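Local atomic coordinates of protein transport protein SEC16 (Saccharomyces cerevisiae, PDB entry 3MZK), a protein that helps to initiate assembly of the COPII coat, needed for vesicle formation at the endoplasmic reticulum and cargo selection, and also takes part in autophagy. Residues Ala217-Leu222 against Ser245-Glu250. Numbering follows the deposited sequence.
Sequences AHFLLL and SQWASE
A single tryptophan, Trp247 of helix 242-250, bridges to helix 214-226 in an aromatic and apolar contact with His218 and Phe219, without any hydrogen bond between the two segments. His218 CB lies over one face of its six-membered ring, 3.5 Å from the centroid of that ring and 16° off its normal, a CH-pi contact displaced toward the outer atoms CZ3 and CH2. The imidazole beyond lies obliquely to the indole, with planes at 41° and centroids 5.3 Å apart. On Phe219, the meeting is again near the backbone, where CB lies 3.9 Å from Trp247 CZ2, and the two side chains cross at about a right angle. The indole is thrown toward 217-222 by a chi1 of 163°, which sets CG anti to the Trp247 backbone N; between the two segments the closest CA atoms, of His218 and Ala248, are 8.6 Å apart. Both helices lie in the Sec23-binding domain of Sec16, an all-helical region of the ACE1 type. Ile255 of helix 252-261 also touches Trp247. Replacing Trp247 with an alanine would probably open a gap between the helices and strip His218 CB of its aromatic platform. Phe219 and its neighbour Leu220, on helix 214-226, also pack on Gln162 and Leu158, respectively, of the second subunit.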
ATOM      1  N   ALA B 217     -32.793   4.450   1.981  1.00 69.35           N
ATOM      2  CA  ALA B 217     -31.775   4.734   0.981  1.00 62.24           C
ATOM      3  C   ALA B 217     -30.607   5.517   1.571  1.00 64.23           C
ATOM      4  O   ALA B 217     -29.448   5.206   1.308  1.00 71.27           O
ATOM      5  CB  ALA B 217     -32.385   5.493  -0.183  1.00 67.63           C
ATOM      6  N   HIS B 218     -30.913   6.536   2.366  1.00 53.18           N
ATOM      7  CA  HIS B 218     -29.867   7.348   2.969  1.00 66.18           C
ATOM      8  C   HIS B 218     -28.890   6.476   3.737  1.00 68.52           C
ATOM      9  O   HIS B 218     -27.676   6.595   3.583  1.00 68.95           O
ATOM     10  CB  HIS B 218     -30.466   8.390   3.911  1.00 82.00           C
ATOM     11  CG  HIS B 218     -31.348   9.386   3.228  1.00 97.12           C
ATOM     12  ND1 HIS B 218     -32.702   9.192   3.067  1.00113.46           N
ATOM     13  CD2 HIS B 218     -31.068  10.583   2.660  1.00 97.60           C
ATOM     14  CE1 HIS B 218     -33.219  10.228   2.430  1.00118.06           C
ATOM     15  NE2 HIS B 218     -32.249  11.085   2.173  1.00109.00           N
ATOM     16  N   PHE B 219     -29.431   5.596   4.571  1.00 70.47           N
ATOM     17  CA  PHE B 219     -28.607   4.782   5.450  1.00 64.79           C
ATOM     18  C   PHE B 219     -27.729   3.834   4.634  1.00 60.77           C
ATOM     19  O   PHE B 219     -26.511   3.816   4.799  1.00 54.94           O
ATOM     20  CB  PHE B 219     -29.483   4.016   6.443  1.00 54.85           C
ATOM     21  CG  PHE B 219     -28.798   3.701   7.746  1.00 67.14           C
ATOM     22  CD1 PHE B 219     -29.519   3.654   8.930  1.00 60.46           C
ATOM     23  CD2 PHE B 219     -27.438   3.443   7.790  1.00 69.96           C
ATOM     24  CE1 PHE B 219     -28.898   3.360  10.127  1.00 55.31           C
ATOM     25  CE2 PHE B 219     -26.811   3.148   8.989  1.00 67.20           C
ATOM     26  CZ  PHE B 219     -27.544   3.107  10.158  1.00 58.38           C
ATOM     27  N   LEU B 220     -28.349   3.062   3.747  1.00 64.85           N
ATOM     28  CA  LEU B 220     -27.611   2.129   2.898  1.00 73.97           C
ATOM     29  C   LEU B 220     -26.543   2.846   2.079  1.00 78.51           C
ATOM     30  O   LEU B 220     -25.401   2.384   1.981  1.00 79.53           O
ATOM     31  CB  LEU B 220     -28.558   1.379   1.958  1.00 76.86           C
ATOM     32  CG  LEU B 220     -29.414   0.269   2.564  1.00 77.49           C
ATOM     33  CD1 LEU B 220     -30.326  -0.326   1.506  1.00 69.77           C
ATOM     34  CD2 LEU B 220     -28.532  -0.803   3.184  1.00 77.89           C
ATOM     35  N   LEU B 221     -26.925   3.974   1.490  1.00 65.63           N
ATOM     36  CA  LEU B 221     -26.014   4.756   0.672  1.00 55.64           C
ATOM     37  C   LEU B 221     -24.760   5.105   1.454  1.00 64.25           C
ATOM     38  O   LEU B 221     -23.647   4.928   0.962  1.00 71.07           O
ATOM     39  CB  LEU B 221     -26.695   6.030   0.182  1.00 58.08           C
ATOM     40  CG  LEU B 221     -25.811   6.993  -0.610  1.00 62.49           C
ATOM     41  CD1 LEU B 221     -25.140   6.284  -1.774  1.00 67.86           C
ATOM     42  CD2 LEU B 221     -26.636   8.164  -1.102  1.00 65.44           C
ATOM     43  N   LEU B 222     -24.941   5.587   2.678  1.00 54.82           N
ATOM     44  CA  LEU B 222     -23.811   6.012   3.493  1.00 60.82           C
ATOM     45  C   LEU B 222     -22.872   4.864   3.848  1.00 66.73           C
ATOM     46  O   LEU B 222     -21.654   4.993   3.723  1.00 75.98           O
ATOM     47  CB  LEU B 222     -24.290   6.706   4.767  1.00 63.85           C
ATOM     48  CG  LEU B 222     -23.131   7.173   5.647  1.00 63.79           C
ATOM     49  CD1 LEU B 222     -23.198   8.667   5.863  1.00 69.23           C
ATOM     50  CD2 LEU B 222     -23.120   6.428   6.972  1.00 65.67           C
ATOM     51  N   SER B 245     -30.025  16.164   6.079  1.00 81.40           N
ATOM     52  CA  SER B 245     -29.139  16.625   7.141  1.00 89.82           C
ATOM     53  C   SER B 245     -29.835  16.516   8.493  1.00 87.58           C
ATOM     54  O   SER B 245     -29.203  16.212   9.501  1.00 93.91           O
ATOM     55  CB  SER B 245     -28.670  18.060   6.888  1.00 88.15           C
ATOM     56  OG  SER B 245     -29.734  18.980   7.033  1.00 90.73           O
ATOM     57  N   GLN B 246     -31.140  16.762   8.508  1.00 86.59           N
ATOM     58  CA  GLN B 246     -31.920  16.615   9.730  1.00 79.43           C
ATOM     59  C   GLN B 246     -31.943  15.150  10.139  1.00 85.30           C
ATOM     60  O   GLN B 246     -31.850  14.823  11.322  1.00 82.95           O
ATOM     61  CB  GLN B 246     -33.344  17.141   9.538  1.00 68.63           C
ATOM     62  N   TRP B 247     -32.058  14.266   9.153  1.00 88.79           N
ATOM     63  CA  TRP B 247     -32.033  12.834   9.413  1.00 87.94           C
ATOM     64  C   TRP B 247     -30.685  12.404   9.982  1.00 85.20           C
ATOM     65  O   TRP B 247     -30.621  11.675  10.972  1.00 84.37           O
ATOM     66  CB  TRP B 247     -32.337  12.050   8.136  1.00 86.57           C
ATOM     67  CG  TRP B 247     -31.950  10.604   8.213  1.00 85.93           C
ATOM     68  CD1 TRP B 247     -32.662   9.594   8.793  1.00 92.58           C
ATOM     69  CD2 TRP B 247     -30.760  10.006   7.687  1.00 82.58           C
ATOM     70  NE1 TRP B 247     -31.987   8.404   8.662  1.00 90.42           N
ATOM     71  CE2 TRP B 247     -30.817   8.629   7.987  1.00 86.28           C
ATOM     72  CE3 TRP B 247     -29.651  10.500   6.995  1.00 80.21           C
ATOM     73  CZ2 TRP B 247     -29.807   7.743   7.616  1.00 88.41           C
ATOM     74  CZ3 TRP B 247     -28.650   9.619   6.628  1.00 84.75           C
ATOM     75  CH2 TRP B 247     -28.735   8.256   6.940  1.00 88.83           C
ATOM     76  N   ALA B 248     -29.612  12.869   9.351  1.00 77.91           N
ATOM     77  CA  ALA B 248     -28.260  12.484   9.738  1.00 70.59           C
ATOM     78  C   ALA B 248     -27.918  12.932  11.151  1.00 68.77           C
ATOM     79  O   ALA B 248     -27.335  12.173  11.927  1.00 77.17           O
ATOM     80  CB  ALA B 248     -27.247  13.040   8.750  1.00 65.77           C
ATOM     81  N   SER B 249     -28.276  14.166  11.481  1.00 62.53           N
ATOM     82  CA  SER B 249     -27.960  14.712  12.795  1.00 72.18           C
ATOM     83  C   SER B 249     -28.864  14.118  13.871  1.00 67.49           C
ATOM     84  O   SER B 249     -28.475  14.012  15.031  1.00 71.35           O
ATOM     85  CB  SER B 249     -28.058  16.238  12.787  1.00 74.89           C
ATOM     86  OG  SER B 249     -29.364  16.663  12.444  1.00 87.73           O
ATOM     87  N   GLU B 250     -30.070  13.722  13.479  1.00 60.39           N
ATOM     88  CA  GLU B 250     -31.014  13.142  14.425  1.00 62.48           C
ATOM     89  C   GLU B 250     -30.702  11.674  14.716  1.00 68.94           C
ATOM     90  O   GLU B 250     -31.007  11.177  15.798  1.00 62.57           O
ATOM     91  CB  GLU B 250     -32.450  13.299  13.919  1.00 65.69           C
TER